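Local coordinates for PH1570-like domain-containing protein (Pyrococcus horikoshii, PDB 2HQ4), which is of unknown function and belongs to the PH1570 family, a single chain pairing an antiparallel sheet with helices, at residues Val130-Arg141 with Ala151-Trp161. Sequence-based numbering, arbitrary orientation.
Sequences VGNYFILDPRGR and ANKILKYIWKW
Ile135 and Ile154 meet tip to tip, CD1 of Ile135 lying 3.9 Å from CG2 of Ile154. The same CD1 also touches Leu155 and Ala151. It gets there because CG1 is anti to the carbonyl carbon (chi1 -70°) and the chain then runs on extended. Val130 widens this apolar patch, with its CG1 3.9 Å from CB of Ala151. This is the close-packed, mostly buried part of the contact.

Further along, OD2 of Asp137 passes alongside Ile158, 3.8 Å from its CG2. The carboxylate of Asp137 accepts from the backbone of the type I turn Asp137-Gly140 and just beyond it. Its OD1 takes the backbone N of Arg139 (2.7 Å), making an Asx turn, and N of Arg141 on the opposite face of the carboxylate. Its OD2 uses the syn lone pair to take NE of Arg141 at 2.8 Å, nearly in the guanidinium plane. Losing the carboxylate to an alanine is likely to leave the buried Arg141 guanidinium without its charged mate and the backbone N-H groups of Arg139 and Arg141 without their acceptor.

The outer side is partly exposed and more polar. CG of Pro138 meets the edge of the Trp159 ring, 3.6 Å from CH2. Arg139 stretches along the C-terminal residues, and its NH1 makes a weak hydrogen bond to O of Trp161 (2.7 Å, 130°). Its NE is salt-bridged to Glu125.

Strand 134-136 lies between strands 126-130 and 141-145 in the antiparallel sheet. Helix 150-155 packs against it, and the residues after the helix meet the turn that follows the strand. Leu128 and Phe143 extend the apolar layer, and helix 40-55 meets Ile154 through Met46.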
loop_
_atom_site.group_PDB
_atom_site.type_symbol
_atom_site.label_atom_id
_atom_site.label_comp_id
_atom_site.label_asym_id
_atom_site.label_seq_id
_atom_site.Cartn_x
_atom_site.Cartn_y
_atom_site.Cartn_z
ATOM N N VAL A 130 -1.768 -11.038 4.667
ATOM C CA VAL A 130 -2.866 -10.176 4.219
ATOM C C VAL A 130 -3.976 -10.176 5.290
ATOM O O VAL A 130 -4.641 -11.218 5.513
ATOM C CB VAL A 130 -3.396 -10.582 2.785
ATOM C CG1 VAL A 130 -4.446 -9.614 2.276
ATOM C CG2 VAL A 130 -2.275 -10.702 1.792
ATOM N N GLY A 131 -4.163 -9.014 5.928
ATOM C CA GLY A 131 -5.225 -8.788 6.899
ATOM C C GLY A 131 -6.388 -8.016 6.283
ATOM O O GLY A 131 -6.309 -7.555 5.137
ATOM N N ASN A 132 -7.456 -7.817 7.050
ATOM C CA ASN A 132 -8.593 -7.022 6.534
ATOM C C ASN A 132 -8.315 -5.516 6.489
ATOM O O ASN A 132 -9.014 -4.796 5.795
ATOM C CB ASN A 132 -9.897 -7.283 7.327
ATOM C CG ASN A 132 -9.871 -6.653 8.694
ATOM O OD1 ASN A 132 -9.378 -7.238 9.647
ATOM N ND2 ASN A 132 -10.356 -5.438 8.787
ATOM N N TYR A 133 -7.344 -5.048 7.270
ATOM C CA TYR A 133 -6.935 -3.626 7.248
ATOM C C TYR A 133 -5.435 -3.404 7.077
ATOM O O TYR A 133 -4.971 -2.287 7.231
ATOM C CB TYR A 133 -7.393 -2.887 8.516
ATOM C CG TYR A 133 -6.731 -3.393 9.778
ATOM C CD1 TYR A 133 -5.696 -2.669 10.380
ATOM C CD2 TYR A 133 -7.160 -4.599 10.391
ATOM C CE1 TYR A 133 -5.085 -3.117 11.551
ATOM C CE2 TYR A 133 -6.529 -5.082 11.563
ATOM C CZ TYR A 133 -5.511 -4.337 12.136
ATOM O OH TYR A 133 -4.881 -4.770 13.287
ATOM N N PHE A 134 -4.698 -4.461 6.781
ATOM C CA PHE A 134 -3.254 -4.359 6.626
ATOM C C PHE A 134 -2.661 -5.431 5.735
ATOM O O PHE A 134 -3.257 -6.499 5.514
ATOM C CB PHE A 134 -2.553 -4.431 8.001
ATOM C CG PHE A 134 -2.686 -5.769 8.664
ATOM C CD1 PHE A 134 -1.716 -6.768 8.480
ATOM C CD2 PHE A 134 -3.782 -6.043 9.471
ATOM C CE1 PHE A 134 -1.834 -8.013 9.115
ATOM C CE2 PHE A 134 -3.920 -7.312 10.106
ATOM C CZ PHE A 134 -2.951 -8.269 9.934
ATOM N N ILE A 135 -1.459 -5.136 5.232
ATOM C CA ILE A 135 -0.603 -6.100 4.558
ATOM C C ILE A 135 0.842 -5.935 5.028
ATOM O O ILE A 135 1.363 -4.800 5.105
ATOM C CB ILE A 135 -0.613 -5.922 3.033
ATOM C CG1 ILE A 135 -1.972 -6.331 2.447
ATOM C CG2 ILE A 135 0.570 -6.735 2.325
ATOM C CD1 ILE A 135 -2.076 -5.838 1.003
ATOM N N LEU A 136 1.469 -7.055 5.388
ATOM C CA LEU A 136 2.899 -7.029 5.667
ATOM C C LEU A 136 3.531 -7.793 4.522
ATOM O O LEU A 136 3.212 -8.970 4.329
ATOM C CB LEU A 136 3.216 -7.756 6.995
ATOM C CG LEU A 136 4.737 -7.952 7.280
ATOM C CD1 LEU A 136 5.435 -6.606 7.430
ATOM C CD2 LEU A 136 4.962 -8.787 8.552
ATOM N N ASP A 137 4.400 -7.151 3.752
ATOM C CA ASP A 137 5.051 -7.838 2.633
ATOM C C ASP A 137 6.499 -8.212 2.973
ATOM O O ASP A 137 7.061 -7.705 3.932
ATOM C CB ASP A 137 4.908 -7.053 1.302
ATOM C CG ASP A 137 5.849 -5.838 1.199
ATOM O OD1 ASP A 137 6.942 -5.814 1.812
ATOM O OD2 ASP A 137 5.495 -4.916 0.443
ATOM N N PRO A 138 7.065 -9.177 2.237
ATOM C CA PRO A 138 8.415 -9.582 2.519
ATOM C C PRO A 138 9.509 -8.617 2.084
ATOM O O PRO A 138 10.674 -8.946 2.246
ATOM C CB PRO A 138 8.529 -10.938 1.799
ATOM C CG PRO A 138 7.590 -10.848 0.689
ATOM C CD PRO A 138 6.453 -9.980 1.163
ATOM N N ARG A 139 9.138 -7.427 1.607
ATOM C CA ARG A 139 10.096 -6.359 1.356
ATOM C C ARG A 139 10.166 -5.386 2.491
ATOM O O ARG A 139 10.849 -4.346 2.411
ATOM C CB ARG A 139 9.742 -5.658 0.043
ATOM C CG ARG A 139 10.118 -6.517 -1.107
ATOM C CD ARG A 139 9.712 -5.952 -2.478
ATOM N NE ARG A 139 10.158 -6.905 -3.488
ATOM C CZ ARG A 139 10.310 -6.616 -4.780
ATOM N NH1 ARG A 139 10.071 -5.409 -5.213
ATOM N NH2 ARG A 139 10.746 -7.531 -5.617
ATOM N N GLY A 140 9.506 -5.748 3.581
ATOM C CA GLY A 140 9.572 -4.969 4.793
ATOM C C GLY A 140 8.675 -3.754 4.903
ATOM O O GLY A 140 9.010 -2.774 5.589
ATOM N N ARG A 141 7.549 -3.808 4.196
ATOM C CA ARG A 141 6.607 -2.696 4.161
ATOM C C ARG A 141 5.295 -3.183 4.743
ATOM O O ARG A 141 4.832 -4.314 4.434
ATOM C CB ARG A 141 6.403 -2.256 2.718
ATOM C CG ARG A 141 7.742 -1.954 2.065
ATOM C CD ARG A 141 7.585 -1.624 0.647
ATOM N NE ARG A 141 7.128 -2.731 -0.198
ATOM C CZ ARG A 141 7.168 -2.640 -1.508
ATOM N NH1 ARG A 141 7.656 -1.523 -2.029
ATOM N NH2 ARG A 141 6.772 -3.627 -2.285
ATOM N N ALA A 151 -6.778 -4.232 -0.300
ATOM C CA ALA A 151 -5.687 -5.226 -0.377
ATOM C C ALA A 151 -5.283 -5.535 -1.816
ATOM O O ALA A 151 -4.115 -5.517 -2.121
ATOM C CB ALA A 151 -6.029 -6.557 0.368
ATOM N N ASN A 152 -6.250 -5.821 -2.694
ATOM C CA ASN A 152 -5.921 -6.189 -4.092
ATOM C C ASN A 152 -5.238 -5.094 -4.890
ATOM O O ASN A 152 -4.449 -5.392 -5.779
ATOM C CB ASN A 152 -7.164 -6.687 -4.876
ATOM C CG ASN A 152 -7.890 -7.844 -4.128
ATOM O OD1 ASN A 152 -7.871 -9.006 -4.573
ATOM N ND2 ASN A 152 -8.478 -7.524 -2.983
ATOM N N LYS A 153 -5.593 -3.857 -4.602
ATOM C CA LYS A 153 -4.992 -2.681 -5.240
ATOM C C LYS A 153 -3.490 -2.598 -4.915
ATOM O O LYS A 153 -2.693 -2.140 -5.754
ATOM C CB LYS A 153 -5.685 -1.430 -4.755
ATOM C CG LYS A 153 -7.207 -1.367 -5.156
ATOM C CD LYS A 153 -7.799 -0.035 -4.659
ATOM C CE LYS A 153 -9.318 0.129 -4.978
ATOM N NZ LYS A 153 -9.803 -0.621 -6.172
ATOM N N ILE A 154 -3.140 -2.980 -3.690
ATOM C CA ILE A 154 -1.736 -3.044 -3.218
ATOM C C ILE A 154 -1.022 -4.248 -3.762
ATOM O O ILE A 154 0.101 -4.124 -4.290
ATOM C CB ILE A 154 -1.645 -2.997 -1.652
ATOM C CG1 ILE A 154 -2.154 -1.657 -1.117
ATOM C CG2 ILE A 154 -0.191 -3.207 -1.117
ATOM C CD1 ILE A 154 -2.592 -1.737 0.362
ATOM N N LEU A 155 -1.665 -5.415 -3.668
ATOM C CA LEU A 155 -1.044 -6.693 -4.000
ATOM C C LEU A 155 -0.571 -6.707 -5.449
ATOM O O LEU A 155 0.420 -7.374 -5.772
ATOM C CB LEU A 155 -2.018 -7.844 -3.754
ATOM C CG LEU A 155 -2.348 -8.234 -2.307
ATOM C CD1 LEU A 155 -3.476 -9.312 -2.260
ATOM C CD2 LEU A 155 -1.068 -8.702 -1.611
ATOM N N LYS A 156 -1.256 -5.926 -6.290
ATOM C CA LYS A 156 -0.944 -5.843 -7.733
ATOM C C LYS A 156 0.466 -5.254 -8.006
ATOM O O LYS A 156 1.098 -5.565 -9.031
ATOM C CB LYS A 156 -2.019 -5.016 -8.424
ATOM C CG LYS A 156 -1.766 -4.704 -9.882
ATOM C CD LYS A 156 -2.954 -3.965 -10.516
ATOM C CE LYS A 156 -4.279 -4.580 -10.098
ATOM N NZ LYS A 156 -5.398 -3.880 -10.781
ATOM N N TYR A 157 0.952 -4.433 -7.081
ATOM C CA TYR A 157 2.140 -3.610 -7.337
ATOM C C TYR A 157 3.290 -3.839 -6.380
ATOM O O TYR A 157 4.370 -3.229 -6.549
ATOM C CB TYR A 157 1.779 -2.128 -7.323
ATOM C CG TYR A 157 0.810 -1.772 -8.413
ATOM C CD1 TYR A 157 1.154 -1.940 -9.752
ATOM C CD2 TYR A 157 -0.439 -1.245 -8.107
ATOM C CE1 TYR A 157 0.256 -1.601 -10.767
ATOM C CE2 TYR A 157 -1.342 -0.908 -9.111
ATOM C CZ TYR A 157 -0.986 -1.094 -10.422
ATOM O OH TYR A 157 -1.880 -0.752 -11.401
ATOM N N ILE A 158 3.101 -4.708 -5.395
ATOM C CA ILE A 158 4.152 -4.813 -4.355
ATOM C C ILE A 158 5.379 -5.555 -4.804
ATOM O O ILE A 158 6.387 -5.581 -4.074
ATOM C CB ILE A 158 3.689 -5.464 -3.026
ATOM C CG1 ILE A 158 3.112 -6.870 -3.268
ATOM C CG2 ILE A 158 2.816 -4.510 -2.226
ATOM C CD1 ILE A 158 2.783 -7.616 -1.943
ATOM N N TRP A 159 5.297 -6.189 -5.970
ATOM C CA TRP A 159 6.441 -6.978 -6.460
ATOM C C TRP A 159 7.304 -6.192 -7.397
ATOM O O TRP A 159 8.408 -6.615 -7.709
ATOM C CB TRP A 159 5.969 -8.265 -7.124
ATOM C CG TRP A 159 5.209 -9.060 -6.176
ATOM C CD1 TRP A 159 3.881 -9.363 -6.243
ATOM C CD2 TRP A 159 5.700 -9.626 -4.943
ATOM N NE1 TRP A 159 3.516 -10.102 -5.142
ATOM C CE2 TRP A 159 4.609 -10.278 -4.329
ATOM C CE3 TRP A 159 6.957 -9.655 -4.311
ATOM C CZ2 TRP A 159 4.728 -10.951 -3.100
ATOM C CZ3 TRP A 159 7.081 -10.326 -3.081
ATOM C CH2 TRP A 159 5.973 -10.975 -2.503
ATOM N N LYS A 160 6.772 -5.066 -7.864
ATOM C CA LYS A 160 7.401 -4.241 -8.878
ATOM C C LYS A 160 8.423 -3.201 -8.367
ATOM O O LYS A 160 9.230 -2.705 -9.160
ATOM C CB LYS A 160 6.329 -3.530 -9.721
ATOM C CG LYS A 160 5.964 -4.211 -11.027
ATOM C CD LYS A 160 5.994 -3.174 -12.171
ATOM C CE LYS A 160 5.328 -3.667 -13.468
ATOM N NZ LYS A 160 3.874 -3.996 -13.266
ATOM N N TRP A 161 8.423 -2.862 -7.073
ATOM C CA TRP A 161 9.250 -1.713 -6.616
ATOM C C TRP A 161 9.922 -1.738 -5.211
ATOM O O TRP A 161 10.117 -2.790 -4.578
ATOM C CB TRP A 161 8.440 -0.411 -6.815
ATOM C CG TRP A 161 8.120 -0.112 -8.271
ATOM C CD1 TRP A 161 9.018 0.215 -9.258
ATOM C CD2 TRP A 161 6.828 -0.104 -8.894
ATOM N NE1 TRP A 161 8.368 0.416 -10.452
ATOM C CE2 TRP A 161 7.022 0.225 -10.260
ATOM C CE3 TRP A 161 5.525 -0.351 -8.437
ATOM C CZ2 TRP A 161 5.961 0.319 -11.168
ATOM C CZ3 TRP A 161 4.475 -0.269 -9.342
ATOM C CH2 TRP A 161 4.698 0.073 -10.690
#